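Local coordinates for protein acetyltransferase, GNAT family (Bacillus anthracis str. Sterne, PDB 3FBU) that binds coenzyme A and, as a GNAT-family enzyme, probably transfers the acetyl group of acetyl-CoA to an acceptor substrate, at residues 131-134 with 135-139; 107-110 with 111-115. All blocks are in the same frame, centred on the assembly; numbering follows the deposited sequence.

Interaction 1: 131-134 with 135-139; sequences SYRV and MEKIG. With COA (coenzyme A), chain C.
R133 and E136 pair on helix 129-137, which lines the coenzyme A pocket of this GNAT domain. R133 NH1 donates to E136 OE1 at 3.0 Å in a nearly straight salt bridge. The carboxylate oxygen lies in the guanidinium plane and accepts through its anti lone pair. The carboxylate itself is turned 61° from that plane. R133 NH2 donates to O7A of coenzyme A at 2.8 Å, again at the guanidinium edge. Glutamate and 3'-phosphate together would fix the rotation of the guanidinium group. Its chain folds back at chi2 and chi3 (-67° and -57°), which brings the group over K137. There K137 CG lies against one guanidinium face, 3.5 Å from R133 NH2. K137 bends at its last two torsions and brings NZ to O9A of the same phosphate, at 3.1 Å. The two cations thus hold different oxygens of one anion. S131 OG lies 3.2 Å from the coenzyme A sulfur S1P and is hydrogen-bonded to W88. I138 N makes a regular helix bond to V134 O at 3.1 Å. The helix then closes in a Schellman motif: G139 has positive phi and its N bonds back to E136 O at 3.0 Å. V134 and I138 pack on helix 99-114 and W88 of strand 83-90. M135 reaches strands 119-124 and 155-165, where Y162 also bonds E136 OE2.

Interaction 2: 107-110 with 111-115; sequences TLKY and GFKEM
Y110 meets E114 and M115 in the last turns of helix 99-114, the helix of the beta-alpha-beta unit formed with strands 83-90 and 119-124. The tyrosine CG stands opposite the backbone N (chi1 -176°), and the ring points outward and tilts toward the C-terminal end, where E114 and M115 lie. E114 CB lies over one ring face, and E114 CG is 3.9 Å from Y110 CD1. The two side chains cross at about a right angle. M115 comes to the other long side of the ring, its SD 3.6 Å from Y110 CE2. This is a Met-aromatic contact, with the sulfur 65° off the ring normal. On another side of the helix, F112 CD2 sits 3.2 Å from L108 O. L108 and F112 both pack on I120 of strand 119-124. K113 lays its CB, CG and CD against the carbonyl of K109, while the two ammonium groups, K109 NZ and K113 NZ, stay 5.7 Å apart. The helix widens into a pi-type turn here. Y110 O accepts two backbone bonds, from E114 N at 2.9 Å and from M115 N at 3.0 Å; the bond from M115 is the straighter of the two.

Overall arrangement
Interaction 2 lies near the C-terminal end of helix 99-114, and interaction 1 follows it along the chain on helix 129-137, with strand 119-124 between. Their centres are about 17 Å apart. The two regions touch where I138 O lies 3.7 Å from L108 CD1, so the residue just after helix 129-137 packs on the side of helix 99-114. Interaction 1 belongs to the coenzyme A site and supplies two basic side chains that hydrogen-bond the 3'-phosphate. Interaction 2 is structural packing away from it; the side chain of T107 is about 12 Å from the cofactor. Helix 99-114 still serves the pocket, because S101 near its start is hydrogen-bonded to coenzyme A and touches V134 and K137.

Interaction 1: 131-134 with 135-139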
loop_
_atom_site.group_PDB
_atom_site.type_symbol
_atom_site.label_atom_id
_atom_site.label_comp_id
_atom_site.label_asym_id
_atom_site.label_seq_id
_atom_site.Cartn_x
_atom_site.Cartn_y
_atom_site.Cartn_z
ATOM N N SER A 131 8.759 0.797 -1.415
ATOM C CA SER A 131 10.161 0.890 -1.826
ATOM C C SER A 131 11.086 0.363 -0.738
ATOM O O SER A 131 11.939 -0.492 -1.006
ATOM C CB SER A 131 10.543 2.317 -2.214
ATOM O OG SER A 131 11.783 2.285 -2.921
ATOM N N TYR A 132 10.924 0.815 0.508
ATOM C CA TYR A 132 11.821 0.300 1.531
ATOM C C TYR A 132 11.508 -1.138 1.892
ATOM O O TYR A 132 12.410 -1.857 2.309
ATOM C CB TYR A 132 12.003 1.242 2.720
ATOM C CG TYR A 132 10.854 1.338 3.674
ATOM C CD1 TYR A 132 10.618 0.321 4.589
ATOM C CD2 TYR A 132 10.043 2.467 3.713
ATOM C CE1 TYR A 132 9.585 0.415 5.504
ATOM C CE2 TYR A 132 9.007 2.563 4.622
ATOM C CZ TYR A 132 8.800 1.527 5.518
ATOM O OH TYR A 132 7.764 1.573 6.432
ATOM N N ARG A 133 10.273 -1.600 1.625
ATOM C CA ARG A 133 10.003 -3.016 1.783
ATOM C C ARG A 133 10.767 -3.870 0.785
ATOM O O ARG A 133 11.275 -4.918 1.148
ATOM C CB ARG A 133 8.505 -3.312 1.783
ATOM C CG ARG A 133 7.855 -3.015 3.134
ATOM C CD ARG A 133 8.364 -3.979 4.227
ATOM N NE ARG A 133 8.138 -5.383 3.881
ATOM C CZ ARG A 133 8.931 -6.417 4.177
ATOM N NH1 ARG A 133 10.095 -6.254 4.780
ATOM N NH2 ARG A 133 8.576 -7.643 3.813
ATOM N N VAL A 134 10.900 -3.425 -0.457
ATOM C CA VAL A 134 11.766 -4.144 -1.389
ATOM C C VAL A 134 13.200 -4.210 -0.835
ATOM O O VAL A 134 13.848 -5.262 -0.841
ATOM C CB VAL A 134 11.760 -3.509 -2.758
ATOM C CG1 VAL A 134 12.811 -4.199 -3.652
ATOM C CG2 VAL A 134 10.378 -3.581 -3.371
ATOM N N MET A 135 13.689 -3.081 -0.331
ATOM C CA MET A 135 15.061 -3.026 0.187
ATOM C C MET A 135 15.270 -4.069 1.282
ATOM O O MET A 135 16.260 -4.813 1.272
ATOM C CB MET A 135 15.393 -1.618 0.712
ATOM C CG MET A 135 15.383 -0.523 -0.381
ATOM S SD MET A 135 15.545 1.189 0.240
ATOM C CE MET A 135 15.020 1.964 -1.265
ATOM N N GLU A 136 14.316 -4.151 2.193
ATOM C CA GLU A 136 14.409 -5.095 3.298
ATOM C C GLU A 136 14.336 -6.543 2.808
ATOM O O GLU A 136 15.141 -7.379 3.213
ATOM C CB GLU A 136 13.279 -4.821 4.295
ATOM C CG GLU A 136 13.451 -3.455 5.013
ATOM C CD GLU A 136 12.360 -3.107 6.008
ATOM O OE1 GLU A 136 11.241 -3.691 5.955
ATOM O OE2 GLU A 136 12.622 -2.159 6.796
ATOM N N LYS A 137 13.396 -6.809 1.922
ATOM C CA LYS A 137 13.163 -8.162 1.396
ATOM C C LYS A 137 14.397 -8.737 0.715
ATOM O O LYS A 137 14.656 -9.962 0.768
ATOM C CB LYS A 137 11.999 -8.146 0.395
ATOM C CG LYS A 137 10.631 -7.862 1.019
ATOM C CD LYS A 137 9.603 -7.425 -0.017
ATOM C CE LYS A 137 9.152 -8.564 -0.970
ATOM N NZ LYS A 137 8.953 -9.858 -0.288
ATOM N N ILE A 138 15.175 -7.884 0.049
ATOM C CA ILE A 138 16.338 -8.356 -0.668
ATOM C C ILE A 138 17.617 -8.359 0.187
ATOM O O ILE A 138 18.693 -8.695 -0.302
ATOM C CB ILE A 138 16.538 -7.562 -2.026
ATOM C CG1 ILE A 138 16.921 -6.100 -1.779
ATOM C CG2 ILE A 138 15.299 -7.722 -2.925
ATOM C CD1 ILE A 138 17.002 -5.266 -3.041
ATOM N N GLY A 139 17.502 -8.007 1.465
ATOM C CA GLY A 139 18.604 -8.196 2.407
ATOM C C GLY A 139 19.363 -6.930 2.788
ATOM O O GLY A 139 20.359 -6.999 3.484
HETATM N N1A COA C . 1.952 -0.379 2.707
HETATM C C2A COA C . 2.752 -1.361 3.233
HETATM N N3A COA C . 3.331 -2.292 2.412
HETATM C C4A COA C . 3.108 -2.220 1.073
HETATM C C5A COA C . 2.307 -1.235 0.520
HETATM C C6A COA C . 1.730 -0.281 1.356
HETATM N N6A COA C . 0.975 0.703 0.863
HETATM N N7A COA C . 2.278 -1.425 -0.805
HETATM C C8A COA C . 3.022 -2.505 -1.114
HETATM N N9A COA C . 3.539 -3.013 0.051
HETATM C C1B COA C . 4.524 -4.087 0.231
HETATM C C2B COA C . 4.082 -5.421 -0.374
HETATM O O2B COA C . 3.222 -6.146 0.497
HETATM C C3B COA C . 5.436 -6.070 -0.569
HETATM O O3B COA C . 5.892 -6.649 0.643
HETATM P P3B COA C . 5.632 -8.194 1.055
HETATM O O7A COA C . 6.502 -8.584 2.205
HETATM O O8A COA C . 4.168 -8.329 1.382
HETATM O O9A COA C . 5.989 -9.022 -0.160
HETATM C C4B COA C . 6.349 -4.894 -0.949
HETATM O O4B COA C . 5.745 -3.748 -0.413
HETATM C C5B COA C . 6.490 -4.711 -2.455
HETATM O O5B COA C . 7.249 -5.802 -2.940
HETATM P P1A COA C . 7.204 -6.205 -4.488
HETATM O O1A COA C . 5.890 -6.910 -4.779
HETATM O O2A COA C . 8.395 -7.015 -4.818
HETATM O O3A COA C . 7.309 -4.768 -5.197
HETATM P P2A COA C . 6.503 -4.282 -6.508
HETATM O O4A COA C . 6.743 -5.267 -7.625
HETATM O O5A COA C . 5.037 -4.046 -6.127
HETATM O O6A COA C . 7.239 -2.871 -6.790
HETATM C CBP COA C . 7.903 -0.618 -6.358
HETATM C CCP COA C . 7.638 -1.995 -5.747
HETATM C CDP COA C . 8.906 -0.858 -7.500
HETATM C CEP COA C . 8.471 0.208 -5.202
HETATM C CAP COA C . 6.576 -0.011 -6.887
HETATM O OAP COA C . 5.678 0.277 -5.826
HETATM C C9P COA C . 6.773 1.277 -7.626
HETATM O O9P COA C . 7.220 1.260 -8.926
HETATM N N8P COA C . 6.606 2.443 -6.995
HETATM C C7P COA C . 6.618 3.711 -7.723
HETATM C C6P COA C . 8.014 4.157 -8.125
HETATM C C5P COA C . 8.907 4.379 -6.906
HETATM O O5P COA C . 8.570 5.105 -5.944
HETATM N N4P COA C . 10.080 3.781 -6.960
HETATM C C3P COA C . 10.999 3.788 -5.815
HETATM C C2P COA C . 11.828 5.046 -5.686
HETATM S S1P COA C . 13.065 4.867 -4.364
#

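Interaction 2: 107-110 with 111-115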
loop_
_atom_site.group_PDB
_atom_site.type_symbol
_atom_site.label_atom_id
_atom_site.label_comp_id
_atom_site.label_asym_id
_atom_site.label_seq_id
_atom_site.Cartn_x
_atom_site.Cartn_y
_atom_site.Cartn_z
ATOM N N THR A 107 19.636 -8.549 -9.535
ATOM C CA THR A 107 20.617 -7.511 -9.815
ATOM C C THR A 107 21.736 -7.481 -8.775
ATOM O O THR A 107 22.895 -7.415 -9.140
ATOM C CB THR A 107 19.921 -6.129 -9.939
ATOM O OG1 THR A 107 18.871 -6.211 -10.921
ATOM C CG2 THR A 107 20.933 -5.014 -10.329
ATOM N N LEU A 108 21.395 -7.559 -7.483
ATOM C CA LEU A 108 22.409 -7.624 -6.424
ATOM C C LEU A 108 23.355 -8.788 -6.666
ATOM O O LEU A 108 24.552 -8.645 -6.572
ATOM C CB LEU A 108 21.758 -7.761 -5.032
ATOM C CG LEU A 108 20.870 -6.644 -4.511
ATOM C CD1 LEU A 108 20.250 -7.007 -3.148
ATOM C CD2 LEU A 108 21.577 -5.301 -4.433
ATOM N N LYS A 109 22.789 -9.948 -6.973
ATOM C CA LYS A 109 23.566 -11.159 -7.214
ATOM C C LYS A 109 24.558 -10.983 -8.360
ATOM O O LYS A 109 25.741 -11.323 -8.248
ATOM C CB LYS A 109 22.610 -12.321 -7.535
ATOM C CG LYS A 109 21.727 -12.758 -6.383
ATOM C CD LYS A 109 20.741 -13.939 -6.763
ATOM C CE LYS A 109 19.839 -14.431 -5.604
ATOM N NZ LYS A 109 18.874 -15.550 -5.975
ATOM N N TYR A 110 24.070 -10.421 -9.455
ATOM C CA TYR A 110 24.906 -10.054 -10.599
ATOM C C TYR A 110 25.992 -9.063 -10.208
ATOM O O TYR A 110 27.155 -9.262 -10.538
ATOM C CB TYR A 110 24.048 -9.478 -11.700
ATOM C CG TYR A 110 24.778 -9.148 -12.989
ATOM C CD1 TYR A 110 25.038 -10.134 -13.934
ATOM C CD2 TYR A 110 25.161 -7.851 -13.275
ATOM C CE1 TYR A 110 25.696 -9.831 -15.125
ATOM C CE2 TYR A 110 25.816 -7.537 -14.471
ATOM C CZ TYR A 110 26.076 -8.533 -15.378
ATOM O OH TYR A 110 26.704 -8.222 -16.550
ATOM N N GLY A 111 25.622 -8.009 -9.471
ATOM C CA GLY A 111 26.602 -7.015 -9.013
ATOM C C GLY A 111 27.729 -7.626 -8.193
ATOM O O GLY A 111 28.896 -7.321 -8.409
ATOM N N PHE A 112 27.395 -8.503 -7.258
ATOM C CA PHE A 112 28.391 -9.038 -6.338
ATOM C C PHE A 112 29.177 -10.197 -6.929
ATOM O O PHE A 112 30.374 -10.261 -6.761
ATOM C CB PHE A 112 27.731 -9.506 -5.047
ATOM C CG PHE A 112 27.261 -8.388 -4.172
ATOM C CD1 PHE A 112 28.114 -7.362 -3.830
ATOM C CD2 PHE A 112 25.965 -8.373 -3.673
ATOM C CE1 PHE A 112 27.668 -6.331 -2.980
ATOM C CE2 PHE A 112 25.536 -7.353 -2.858
ATOM C CZ PHE A 112 26.384 -6.343 -2.517
ATOM N N LYS A 113 28.472 -11.107 -7.587
ATOM C CA LYS A 113 29.080 -12.339 -8.114
ATOM C C LYS A 113 29.805 -12.086 -9.411
ATOM O O LYS A 113 30.962 -12.481 -9.566
ATOM C CB LYS A 113 28.009 -13.409 -8.258
ATOM C CG LYS A 113 27.562 -13.887 -6.883
ATOM C CD LYS A 113 26.120 -14.264 -6.795
ATOM C CE LYS A 113 25.899 -15.712 -7.100
ATOM N NZ LYS A 113 24.487 -16.095 -6.745
ATOM N N GLU A 114 29.172 -11.366 -10.322
ATOM C CA GLU A 114 29.749 -11.186 -11.653
ATOM C C GLU A 114 30.552 -9.894 -11.809
ATOM O O GLU A 114 31.582 -9.893 -12.459
ATOM C CB GLU A 114 28.659 -11.335 -12.723
ATOM C CG GLU A 114 27.764 -12.610 -12.542
ATOM C CD GLU A 114 28.541 -13.961 -12.439
ATOM O OE1 GLU A 114 29.502 -14.165 -13.216
ATOM O OE2 GLU A 114 28.176 -14.831 -11.596
ATOM N N MET A 115 30.079 -8.792 -11.231
ATOM C CA MET A 115 30.779 -7.508 -11.290
ATOM C C MET A 115 31.746 -7.319 -10.128
ATOM O O MET A 115 32.521 -6.374 -10.134
ATOM C CB MET A 115 29.777 -6.353 -11.320
ATOM C CG MET A 115 28.887 -6.340 -12.539
ATOM S SD MET A 115 27.643 -5.029 -12.643
ATOM C CE MET A 115 28.618 -3.560 -12.442
#